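Local coordinates for protein outer membrane porin F (Pseudomonas aeruginosa, PDB 4RLC) that spans the outer membrane as an eight-stranded beta-barrel and, as a porin, probably lets small molecules cross it, at residues Q16-E24 with K135-K145; M125-L134 with A146-L154. All coordinates share one frame; numbering follows the deposited sequence.

Interaction 1 of 2, residues Q16-E24 with K135-K145; sequences QGQNSVEIE and KYYFTENFFAK. With C8E ((hydroxyethyloxy)tri(ethyloxy)octane), chain C; C8E ((hydroxyethyloxy)tri(ethyloxy)octane), chain F.
Two carboxylates of the first strand, those of Glu22 and Glu24, meet two lysines of the hairpin formed by 135-145. Lys135 NZ approaches Glu22 OE1 at 2.7 Å on the syn side of the carboxylate, and Lys145 NZ takes the same position on Glu24 OE2 at 2.8 Å, with a weaker second bond to OE1. Glu24 holds its CG anti to the backbone N (chi1 -178°) and runs straight on, which carries its carboxylate across the end of Lys145. One water joins the pairs, donating to Glu24 OE1 and accepting from both lysines.

Of the uncharged side chains, Tyr137 gives a very short bond, 2.5 Å, from OH to Glu22 OE2, which lies in the ring plane at its edge. The side-chain amide of Gln16 stacks over one face of that ring, planes 21° apart, with OE1 above its centre; in this pose NE2 gives a nearly straight bond (170°) of 2.9 Å to Glu140 O, entering from above the carbonyl plane. CB of Phe143 sits against the opposite face of Tyr137, toward its rim, while its own ring lies against Glu22 CD and presents an edge to Glu24 OE1.

Lys135 has a second salt bridge, to Glu57, and would probably offset the repulsion between Glu22 and Glu57, favouring their charged forms. A largely buried polar network thus links the first strand to the hairpin across one end of the barrel interior.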
loop_
_atom_site.group_PDB
_atom_site.type_symbol
_atom_site.label_atom_id
_atom_site.label_comp_id
_atom_site.label_asym_id
_atom_site.label_seq_id
_atom_site.Cartn_x
_atom_site.Cartn_y
_atom_site.Cartn_z
ATOM N N GLN A 16 17.304 -7.054 8.417
ATOM C CA GLN A 16 16.680 -6.576 7.128
ATOM C C GLN A 16 17.459 -7.170 5.958
ATOM O O GLN A 16 18.292 -8.036 6.148
ATOM C CB GLN A 16 16.728 -5.044 7.042
ATOM C CG GLN A 16 15.848 -4.304 8.033
ATOM C CD GLN A 16 16.168 -2.833 8.032
ATOM O OE1 GLN A 16 16.344 -2.234 6.974
ATOM N NE2 GLN A 16 16.210 -2.256 9.162
ATOM N N GLY A 17 17.193 -6.712 4.756
ATOM C CA GLY A 17 17.892 -7.173 3.593
ATOM C C GLY A 17 17.217 -8.382 2.945
ATOM O O GLY A 17 16.073 -8.795 3.279
ATOM N N GLN A 18 17.917 -8.943 1.969
ATOM C CA GLN A 18 17.412 -10.061 1.200
ATOM C C GLN A 18 16.911 -11.181 2.085
ATOM O O GLN A 18 17.541 -11.503 3.066
ATOM C CB GLN A 18 18.521 -10.623 0.249
ATOM C CG GLN A 18 18.076 -11.773 -0.633
ATOM C CD GLN A 18 19.139 -12.171 -1.698
ATOM O OE1 GLN A 18 20.320 -12.052 -1.467
ATOM N NE2 GLN A 18 18.697 -12.701 -2.814
ATOM N N ASN A 19 15.757 -11.688 1.737
ATOM C CA ASN A 19 15.088 -12.813 2.451
ATOM C C ASN A 19 14.366 -12.387 3.731
ATOM O O ASN A 19 13.804 -13.212 4.431
ATOM C CB ASN A 19 16.112 -13.924 2.758
ATOM C CG ASN A 19 15.474 -15.263 2.952
ATOM O OD1 ASN A 19 14.490 -15.616 2.283
ATOM N ND2 ASN A 19 16.005 -16.015 3.904
ATOM N N SER A 20 14.389 -11.106 4.081
ATOM C CA SER A 20 13.632 -10.673 5.234
ATOM C C SER A 20 12.147 -10.487 4.874
ATOM O O SER A 20 11.790 -10.387 3.687
ATOM C CB SER A 20 14.219 -9.397 5.848
ATOM O OG SER A 20 14.008 -8.276 4.998
ATOM N N VAL A 21 11.292 -10.525 5.889
ATOM C CA VAL A 21 9.853 -10.343 5.764
ATOM C C VAL A 21 9.393 -9.160 6.565
ATOM O O VAL A 21 9.942 -8.885 7.621
ATOM C CB VAL A 21 9.067 -11.608 6.197
ATOM C CG1 VAL A 21 7.568 -11.365 6.120
ATOM C CG2 VAL A 21 9.423 -12.730 5.260
ATOM N N GLU A 22 8.376 -8.447 6.079
ATOM C CA GLU A 22 7.794 -7.319 6.762
ATOM C C GLU A 22 6.309 -7.484 6.877
ATOM O O GLU A 22 5.640 -7.940 5.925
ATOM C CB GLU A 22 8.083 -5.956 6.027
ATOM C CG GLU A 22 9.455 -5.513 6.322
ATOM C CD GLU A 22 9.882 -4.181 5.686
ATOM O OE1 GLU A 22 9.150 -3.560 4.887
ATOM O OE2 GLU A 22 11.006 -3.844 6.035
ATOM N N ILE A 23 5.780 -7.209 8.055
ATOM C CA ILE A 23 4.369 -7.091 8.268
ATOM C C ILE A 23 4.067 -5.648 8.616
ATOM O O ILE A 23 4.769 -5.051 9.415
ATOM C CB ILE A 23 3.943 -7.899 9.493
ATOM C CG1 ILE A 23 4.492 -9.299 9.344
ATOM C CG2 ILE A 23 2.444 -7.875 9.646
ATOM C CD1 ILE A 23 3.821 -10.020 8.317
ATOM N N GLU A 24 3.004 -5.116 8.019
ATOM C CA GLU A 24 2.697 -3.660 8.142
ATOM C C GLU A 24 1.240 -3.405 8.331
ATOM O O GLU A 24 0.391 -4.169 7.767
ATOM C CB GLU A 24 3.165 -2.959 6.838
ATOM C CG GLU A 24 2.959 -1.462 6.812
ATOM C CD GLU A 24 3.496 -0.869 5.507
ATOM O OE1 GLU A 24 4.506 -1.379 5.002
ATOM O OE2 GLU A 24 2.885 0.095 4.994
ATOM N N LYS A 135 10.345 5.370 4.341
ATOM C CA LYS A 135 10.272 4.373 5.431
ATOM C C LYS A 135 11.441 4.650 6.329
ATOM O O LYS A 135 12.598 4.672 5.865
ATOM C CB LYS A 135 10.319 2.920 4.912
ATOM C CG LYS A 135 9.085 2.499 4.173
ATOM C CD LYS A 135 9.316 1.176 3.424
ATOM C CE LYS A 135 9.429 -0.002 4.348
ATOM N NZ LYS A 135 9.252 -1.261 3.496
ATOM N N TYR A 136 11.199 4.893 7.617
ATOM C CA TYR A 136 12.255 5.165 8.533
ATOM C C TYR A 136 12.297 4.011 9.529
ATOM O O TYR A 136 11.433 3.873 10.344
ATOM C CB TYR A 136 12.098 6.493 9.255
ATOM C CG TYR A 136 13.387 6.980 9.844
ATOM C CD1 TYR A 136 13.973 6.351 10.895
ATOM C CD2 TYR A 136 14.078 8.064 9.317
ATOM C CE1 TYR A 136 15.185 6.745 11.446
ATOM C CE2 TYR A 136 15.279 8.442 9.851
ATOM C CZ TYR A 136 15.809 7.815 10.953
ATOM O OH TYR A 136 17.030 8.224 11.456
ATOM N N TYR A 137 13.383 3.240 9.404
ATOM C CA TYR A 137 13.699 2.168 10.363
ATOM C C TYR A 137 14.382 2.845 11.548
ATOM O O TYR A 137 15.564 3.149 11.543
ATOM C CB TYR A 137 14.601 1.105 9.723
ATOM C CG TYR A 137 13.942 0.361 8.603
ATOM C CD1 TYR A 137 13.947 0.866 7.307
ATOM C CD2 TYR A 137 13.322 -0.903 8.793
ATOM C CE1 TYR A 137 13.344 0.181 6.264
ATOM C CE2 TYR A 137 12.731 -1.598 7.741
ATOM C CZ TYR A 137 12.770 -1.105 6.452
ATOM O OH TYR A 137 12.145 -1.765 5.375
ATOM N N PHE A 138 13.619 2.990 12.634
ATOM C CA PHE A 138 14.122 3.550 13.878
ATOM C C PHE A 138 14.678 2.580 14.871
ATOM O O PHE A 138 15.311 3.017 15.831
ATOM C CB PHE A 138 13.049 4.485 14.472
ATOM C CG PHE A 138 11.759 3.791 14.799
ATOM C CD1 PHE A 138 11.644 3.102 15.988
ATOM C CD2 PHE A 138 10.702 3.802 13.943
ATOM C CE1 PHE A 138 10.454 2.461 16.319
ATOM C CE2 PHE A 138 9.527 3.083 14.219
ATOM C CZ PHE A 138 9.412 2.466 15.457
ATOM N N THR A 139 14.414 1.263 14.682
ATOM C CA THR A 139 15.216 0.226 15.210
ATOM C C THR A 139 15.622 -0.704 14.059
ATOM O O THR A 139 15.190 -0.559 12.920
ATOM C CB THR A 139 14.509 -0.619 16.359
ATOM O OG1 THR A 139 13.703 -1.637 15.784
ATOM C CG2 THR A 139 13.653 0.244 17.278
ATOM N N GLU A 140 16.442 -1.707 14.314
ATOM C CA GLU A 140 16.746 -2.671 13.211
ATOM C C GLU A 140 15.490 -3.346 12.647
ATOM O O GLU A 140 15.469 -3.803 11.485
ATOM C CB GLU A 140 17.736 -3.709 13.710
ATOM C CG GLU A 140 19.129 -3.123 13.982
ATOM C CD GLU A 140 19.882 -2.789 12.690
ATOM O OE1 GLU A 140 19.410 -3.218 11.593
ATOM O OE2 GLU A 140 20.948 -2.106 12.777
ATOM N N ASN A 141 14.427 -3.475 13.469
ATOM C CA ASN A 141 13.227 -4.167 13.087
ATOM C C ASN A 141 11.992 -3.326 12.850
ATOM O O ASN A 141 11.192 -3.684 11.957
ATOM C CB ASN A 141 12.873 -5.234 14.145
ATOM C CG ASN A 141 14.030 -6.148 14.439
ATOM O OD1 ASN A 141 14.696 -5.982 15.462
ATOM N ND2 ASN A 141 14.282 -7.140 13.561
ATOM N N PHE A 142 11.815 -2.170 13.493
ATOM C CA PHE A 142 10.578 -1.455 13.396
ATOM C C PHE A 142 10.733 -0.190 12.504
ATOM O O PHE A 142 11.741 0.427 12.584
ATOM C CB PHE A 142 10.075 -1.002 14.751
ATOM C CG PHE A 142 9.555 -2.144 15.613
ATOM C CD1 PHE A 142 8.230 -2.507 15.506
ATOM C CD2 PHE A 142 10.357 -2.727 16.497
ATOM C CE1 PHE A 142 7.742 -3.542 16.297
ATOM C CE2 PHE A 142 9.894 -3.826 17.300
ATOM C CZ PHE A 142 8.576 -4.162 17.180
ATOM N N PHE A 143 9.718 0.061 11.706
ATOM C CA PHE A 143 9.670 1.278 10.840
ATOM C C PHE A 143 8.341 1.967 10.938
ATOM O O PHE A 143 7.323 1.405 11.213
ATOM C CB PHE A 143 10.073 0.951 9.390
ATOM C CG PHE A 143 9.088 0.109 8.641
ATOM C CD1 PHE A 143 7.985 0.647 7.967
ATOM C CD2 PHE A 143 9.208 -1.299 8.731
ATOM C CE1 PHE A 143 7.097 -0.210 7.292
ATOM C CE2 PHE A 143 8.323 -2.122 8.036
ATOM C CZ PHE A 143 7.263 -1.603 7.389
ATOM N N ALA A 144 8.361 3.287 10.623
ATOM C CA ALA A 144 7.186 4.046 10.344
ATOM C C ALA A 144 7.331 4.519 8.858
ATOM O O ALA A 144 8.465 4.687 8.370
ATOM C CB ALA A 144 7.107 5.228 11.285
ATOM N N LYS A 145 6.222 4.684 8.209
ATOM C CA LYS A 145 6.201 5.019 6.748
ATOM C C LYS A 145 5.221 6.143 6.469
ATOM O O LYS A 145 4.154 6.220 7.078
ATOM C CB LYS A 145 5.742 3.731 6.021
ATOM C CG LYS A 145 5.379 3.777 4.557
ATOM C CD LYS A 145 5.107 2.345 4.103
ATOM C CE LYS A 145 4.153 2.169 2.935
ATOM N NZ LYS A 145 4.181 0.712 2.539
HETATM C C1 C8E C . -7.515 -10.660 0.757
HETATM C C2 C8E C . -6.066 -11.041 0.573
HETATM C C3 C8E C . -5.219 -10.899 1.844
HETATM C C4 C8E C . -3.879 -10.294 1.457
HETATM C C5 C8E C . -2.861 -10.167 2.583
HETATM C C6 C8E C . -3.344 -9.535 3.865
HETATM C C7 C8E C . -2.131 -9.134 4.695
HETATM C C8 C8E C . -2.459 -8.603 6.086
HETATM O O9 C8E C . -1.324 -8.862 6.940
HETATM C C10 C8E C . -0.955 -7.878 7.923
HETATM C C11 C8E C . -1.687 -8.063 9.255
HETATM O O12 C8E C . -1.119 -7.260 10.320
HETATM C C13 C8E C . -1.543 -5.895 10.363
HETATM C C14 C8E C . -2.953 -5.763 10.932
HETATM O O15 C8E C . -3.707 -4.834 10.146
HETATM C C16 C8E C . -4.913 -4.370 10.743
HETATM C C17 C8E C . -5.054 -2.916 10.372
HETATM O O18 C8E C . -6.418 -2.558 10.276
HETATM C C6 C8E F . 20.498 13.338 4.025
HETATM C C7 C8E F . 19.642 14.082 5.062
HETATM C C8 C8E F . 19.021 13.172 6.129
HETATM O O9 C8E F . 17.712 13.643 6.490
HETATM C C10 C8E F . 16.822 12.650 7.029
HETATM C C11 C8E F . 16.281 13.184 8.351
HETATM O O12 C8E F . 15.226 12.383 8.883
HETATM C C13 C8E F . 14.036 12.367 8.091
HETATM C C14 C8E F . 12.848 12.264 9.033
HETATM O O15 C8E F . 11.660 12.050 8.263
HETATM C C16 C8E F . 11.324 10.677 8.026
HETATM C C17 C8E F . 9.817 10.477 8.131
HETATM O O18 C8E F . 9.498 9.113 7.838
HETATM C C19 C8E F . 8.119 8.822 7.859
HETATM C C20 C8E F . 7.760 8.469 9.263
HETATM O O21 C8E F . 6.584 9.144 9.664
HETATM O O HOH W 1 6.373 -1.125 2.715
#

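Interaction 2 of 2, residues M125-L134 with A146-L154. With C8E ((hydroxyethyloxy)tri(ethyloxy)octane), chain B; C8E ((hydroxyethyloxy)tri(ethyloxy)octane), chain D; C8E ((hydroxyethyloxy)tri(ethyloxy)octane), chain F.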
loop_
_atom_site.group_PDB
_atom_site.type_symbol
_atom_site.label_atom_id
_atom_site.label_comp_id
_atom_site.label_asym_id
_atom_site.label_seq_id
_atom_site.Cartn_x
_atom_site.Cartn_y
_atom_site.Cartn_z
ATOM N N MET A 125 -13.008 -3.920 -10.064
ATOM C CA MET A 125 -12.200 -3.246 -11.068
ATOM C C MET A 125 -10.721 -3.555 -10.835
ATOM O O MET A 125 -10.311 -3.692 -9.685
ATOM C CB MET A 125 -12.484 -1.793 -10.913
ATOM C CG MET A 125 -11.770 -0.904 -11.844
ATOM S SD MET A 125 -12.123 0.843 -11.501
ATOM C CE MET A 125 -11.667 1.445 -13.118
ATOM N N THR A 126 -9.950 -3.677 -11.904
ATOM C CA THR A 126 -8.476 -3.817 -11.795
ATOM C C THR A 126 -7.838 -2.478 -12.098
ATOM O O THR A 126 -8.262 -1.828 -13.031
ATOM C CB THR A 126 -7.976 -4.892 -12.783
ATOM O OG1 THR A 126 -8.570 -6.138 -12.422
ATOM C CG2 THR A 126 -6.443 -5.007 -12.759
ATOM N N MET A 127 -6.826 -2.042 -11.327
ATOM C CA MET A 127 -6.213 -0.720 -11.545
ATOM C C MET A 127 -4.688 -0.887 -11.420
ATOM O O MET A 127 -4.197 -1.891 -10.920
ATOM C CB MET A 127 -6.736 0.243 -10.495
ATOM C CG MET A 127 -8.237 0.422 -10.557
ATOM S SD MET A 127 -8.743 1.469 -9.183
ATOM C CE MET A 127 -7.750 0.818 -7.860
ATOM N N ALA A 128 -3.957 0.062 -11.981
ATOM C CA ALA A 128 -2.517 0.087 -11.863
ATOM C C ALA A 128 -2.181 1.030 -10.754
ATOM O O ALA A 128 -2.861 2.076 -10.603
ATOM C CB ALA A 128 -1.892 0.597 -13.146
ATOM N N ASN A 129 -1.099 0.745 -10.047
ATOM C CA ASN A 129 -0.664 1.556 -8.903
ATOM C C ASN A 129 0.689 2.113 -9.140
ATOM O O ASN A 129 1.520 1.412 -9.627
ATOM C CB ASN A 129 -0.474 0.715 -7.625
ATOM C CG ASN A 129 -1.695 0.026 -7.201
ATOM O OD1 ASN A 129 -2.806 0.504 -7.463
ATOM N ND2 ASN A 129 -1.530 -1.127 -6.548
ATOM N N ILE A 130 0.930 3.385 -8.774
ATOM C CA ILE A 130 2.276 3.831 -8.682
ATOM C C ILE A 130 2.368 4.580 -7.344
ATOM O O ILE A 130 1.384 5.166 -6.868
ATOM C CB ILE A 130 2.626 4.749 -9.896
ATOM C CG1 ILE A 130 4.063 5.205 -9.825
ATOM C CG2 ILE A 130 1.706 5.946 -9.968
ATOM C CD1 ILE A 130 4.738 5.200 -11.161
ATOM N N GLY A 131 3.537 4.560 -6.741
ATOM C CA GLY A 131 3.715 5.254 -5.495
ATOM C C GLY A 131 5.113 5.582 -5.138
ATOM O O GLY A 131 6.089 5.096 -5.737
ATOM N N ALA A 132 5.225 6.380 -4.087
ATOM C CA ALA A 132 6.517 6.690 -3.522
ATOM C C ALA A 132 6.328 7.014 -2.018
ATOM O O ALA A 132 5.256 7.391 -1.528
ATOM C CB ALA A 132 7.142 7.934 -4.227
ATOM N N GLY A 133 7.388 6.913 -1.281
ATOM C CA GLY A 133 7.283 7.195 0.142
ATOM C C GLY A 133 8.590 7.168 0.881
ATOM O O GLY A 133 9.676 7.046 0.300
ATOM N N LEU A 134 8.458 7.319 2.207
ATOM C CA LEU A 134 9.617 7.355 3.111
ATOM C C LEU A 134 9.381 6.260 4.156
ATOM O O LEU A 134 8.314 6.258 4.797
ATOM C CB LEU A 134 9.676 8.672 3.791
ATOM C CG LEU A 134 9.937 9.826 2.799
ATOM C CD1 LEU A 134 9.897 11.125 3.565
ATOM C CD2 LEU A 134 11.245 9.636 2.087
ATOM N N ALA A 146 5.591 7.084 5.563
ATOM C CA ALA A 146 4.653 8.053 5.022
ATOM C C ALA A 146 4.630 7.866 3.510
ATOM O O ALA A 146 5.708 7.696 2.924
ATOM C CB ALA A 146 5.206 9.478 5.247
ATOM N N SER A 147 3.447 7.808 2.900
ATOM C CA SER A 147 3.313 7.354 1.511
ATOM C C SER A 147 2.413 8.272 0.681
ATOM O O SER A 147 1.484 8.895 1.220
ATOM C CB SER A 147 2.658 5.911 1.546
ATOM O OG SER A 147 1.369 5.867 2.171
ATOM N N LEU A 148 2.665 8.289 -0.632
ATOM C CA LEU A 148 1.774 8.829 -1.658
ATOM C C LEU A 148 1.533 7.764 -2.689
ATOM O O LEU A 148 2.504 7.136 -3.128
ATOM C CB LEU A 148 2.476 10.001 -2.368
ATOM C CG LEU A 148 2.762 11.199 -1.511
ATOM C CD1 LEU A 148 3.559 12.217 -2.328
ATOM C CD2 LEU A 148 1.462 11.824 -0.975
ATOM N N ASP A 149 0.280 7.455 -3.012
ATOM C CA ASP A 149 -0.004 6.416 -3.957
ATOM C C ASP A 149 -1.043 6.944 -4.951
ATOM O O ASP A 149 -2.009 7.539 -4.521
ATOM C CB ASP A 149 -0.588 5.165 -3.260
ATOM C CG ASP A 149 0.401 4.473 -2.311
ATOM O OD1 ASP A 149 1.313 3.800 -2.837
ATOM O OD2 ASP A 149 0.265 4.541 -1.032
ATOM N N GLY A 150 -0.853 6.673 -6.241
ATOM C CA GLY A 150 -1.863 6.902 -7.323
ATOM C C GLY A 150 -2.412 5.576 -7.867
ATOM O O GLY A 150 -1.632 4.627 -8.159
ATOM N N GLN A 151 -3.730 5.524 -8.046
ATOM C CA GLN A 151 -4.356 4.391 -8.653
ATOM C C GLN A 151 -5.036 4.852 -9.921
ATOM O O GLN A 151 -5.668 5.919 -9.956
ATOM C CB GLN A 151 -5.395 3.765 -7.741
ATOM C CG GLN A 151 -4.894 3.400 -6.365
ATOM C CD GLN A 151 -6.068 3.110 -5.458
ATOM O OE1 GLN A 151 -6.464 1.969 -5.298
ATOM N NE2 GLN A 151 -6.666 4.160 -4.910
ATOM N N TYR A 152 -4.785 4.096 -10.972
ATOM C CA TYR A 152 -5.234 4.453 -12.312
ATOM C C TYR A 152 -6.133 3.388 -12.888
ATOM O O TYR A 152 -5.783 2.230 -12.906
ATOM C CB TYR A 152 -4.044 4.676 -13.246
ATOM C CG TYR A 152 -3.374 5.937 -12.923
ATOM C CD1 TYR A 152 -2.354 5.989 -11.928
ATOM C CD2 TYR A 152 -3.750 7.106 -13.558
ATOM C CE1 TYR A 152 -1.767 7.195 -11.603
ATOM C CE2 TYR A 152 -3.184 8.323 -13.213
ATOM C CZ TYR A 152 -2.162 8.341 -12.254
ATOM O OH TYR A 152 -1.613 9.553 -11.933
ATOM N N GLY A 153 -7.302 3.816 -13.346
ATOM C CA GLY A 153 -8.176 3.020 -14.225
ATOM C C GLY A 153 -7.541 2.644 -15.524
ATOM O O GLY A 153 -6.690 3.347 -16.043
ATOM N N LEU A 154 -7.931 1.464 -16.032
ATOM C CA LEU A 154 -7.297 0.870 -17.207
ATOM C C LEU A 154 -8.216 0.800 -18.435
ATOM O O LEU A 154 -7.841 0.266 -19.463
ATOM C CB LEU A 154 -6.825 -0.524 -16.845
ATOM C CG LEU A 154 -5.789 -0.532 -15.730
ATOM C CD1 LEU A 154 -5.464 -1.956 -15.288
ATOM C CD2 LEU A 154 -4.574 0.329 -16.086
HETATM C C1 C8E B . 5.403 11.827 1.402
HETATM C C2 C8E B . 6.842 11.528 1.024
HETATM C C3 C8E B . 7.107 11.310 -0.458
HETATM C C4 C8E B . 8.545 10.860 -0.631
HETATM C C5 C8E B . 9.115 10.777 -2.033
HETATM C C6 C8E B . 10.481 10.094 -1.978
HETATM C C7 C8E B . 10.919 9.355 -3.245
HETATM C C8 C8E B . 12.332 8.793 -3.060
HETATM O O9 C8E B . 12.996 8.418 -4.279
HETATM C C10 C8E B . 14.423 8.635 -4.456
HETATM C C11 C8E B . 15.361 8.741 -3.256
HETATM O O12 C8E B . 16.607 9.093 -3.862
HETATM C C13 C8E B . 17.850 8.959 -3.180
HETATM C C14 C8E B . 17.879 9.645 -1.838
HETATM O O15 C8E B . 17.560 8.566 -0.943
HETATM C C1 C8E D . 0.142 -15.191 -2.876
HETATM C C2 C8E D . -0.687 -14.525 -3.960
HETATM C C3 C8E D . -2.151 -14.958 -3.902
HETATM C C4 C8E D . -3.016 -13.977 -3.111
HETATM C C5 C8E D . -4.019 -13.237 -4.002
HETATM C C6 C8E D . -3.348 -12.163 -4.869
HETATM C C7 C8E D . -4.284 -11.608 -5.943
HETATM C C8 C8E D . -4.580 -10.129 -5.758
HETATM O O9 C8E D . -3.644 -9.328 -6.473
HETATM C C10 C8E D . -4.146 -8.071 -6.957
HETATM C C11 C8E D . -4.092 -7.946 -8.477
HETATM O O12 C8E D . -5.316 -8.335 -9.069
HETATM C C13 C8E D . -5.579 -7.787 -10.358
HETATM C C14 C8E D . -6.842 -8.411 -10.959
HETATM C C6 C8E F . 20.498 13.338 4.025
HETATM C C7 C8E F . 19.642 14.082 5.062
HETATM C C8 C8E F . 19.021 13.172 6.129
HETATM O O9 C8E F . 17.712 13.643 6.490
HETATM C C10 C8E F . 16.822 12.650 7.029
HETATM C C11 C8E F . 16.281 13.184 8.351
HETATM O O12 C8E F . 15.226 12.383 8.883
HETATM C C13 C8E F . 14.036 12.367 8.091
HETATM C C14 C8E F . 12.848 12.264 9.033
HETATM O O15 C8E F . 11.660 12.050 8.263
HETATM C C16 C8E F . 11.324 10.677 8.026
HETATM C C17 C8E F . 9.817 10.477 8.131
HETATM O O18 C8E F . 9.498 9.113 7.838
HETATM C C19 C8E F . 8.119 8.822 7.859
HETATM C C20 C8E F . 7.760 8.469 9.263
HETATM O O21 C8E F . 6.584 9.144 9.664
#
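Gly131 faces Asp149 and Gly133 faces Ser147 as antiparallel non-hydrogen-bonded pairs whose CA atoms are only 4.2 Å apart in each case. Lacking side chains, the two glycines let the strands close up here, where Gly133 CA comes within 3.2 Å of Ala146 O. Between these pairs run ladder bonds such as Leu148 N to Ala132 O, 2.9 Å and almost linear at 173°. The ladder continues through Ile130 with Gly150 and Ala128 with Tyr152, where Tyr152 N reaches Ala128 O at 2.8 Å.

On the barrel's inner side, Met127 and Gln151 cross so that the methyl CE lies 3.1 Å from Gln151 OE1. The bend of Met127 at its last torsion (chi3 -42°) turns CE toward the amide. Asn129 lies alongside Gln151, both pointing the same way, with OD1 against Gln151 CG. Their NH2 groups bond to Asp87 and Tyr30 respectively, whereas the buried OE1 of Gln151 and OD1 of Asn129 have no hydrogen-bond partner in the model.

The outer side is looser and mainly apolar, though Tyr152 OH bonds to Trp165. Ile130 CG2 touches Tyr152 CE1 at 4.0 Å. Ala132, with only a methyl, lies with Leu134 and Leu148 against the octyl tail of a detergent; Leu134 CG is 3.8 Å from its C4. Such side chains suit a lipid-facing wall.

The pair belongs to the beta hairpin of strands 120-137 and 142-153. Strand 98-115 flanks it through backbone bonds on one edge, and strand 164-174 follows on the other; inside, Asp149 salt-bridges to Lys28 of strand 21-30.

How the interactions relate
From the N terminus, residues 16-24 enter the first strand, and interaction 1 closes a loop of 110 residues when 135-145 returns beside them. Only strand 164-174 separates strands 21-30 and 142-153 in the closed sheet, so this contact reaches past it through the barrel interior. Interaction 2 closes a much shorter loop, the hairpin between 125-134 and 146-154, whose connecting residues are 135-145 themselves; the two contacts thus cross along the chain. Their centres lie about 21 Å apart, yet they join where Lys145 CB packs on Leu134 O at 3.8 Å. Interaction 2 builds part of the wall, while interaction 1 fastens one end of it to the first strand.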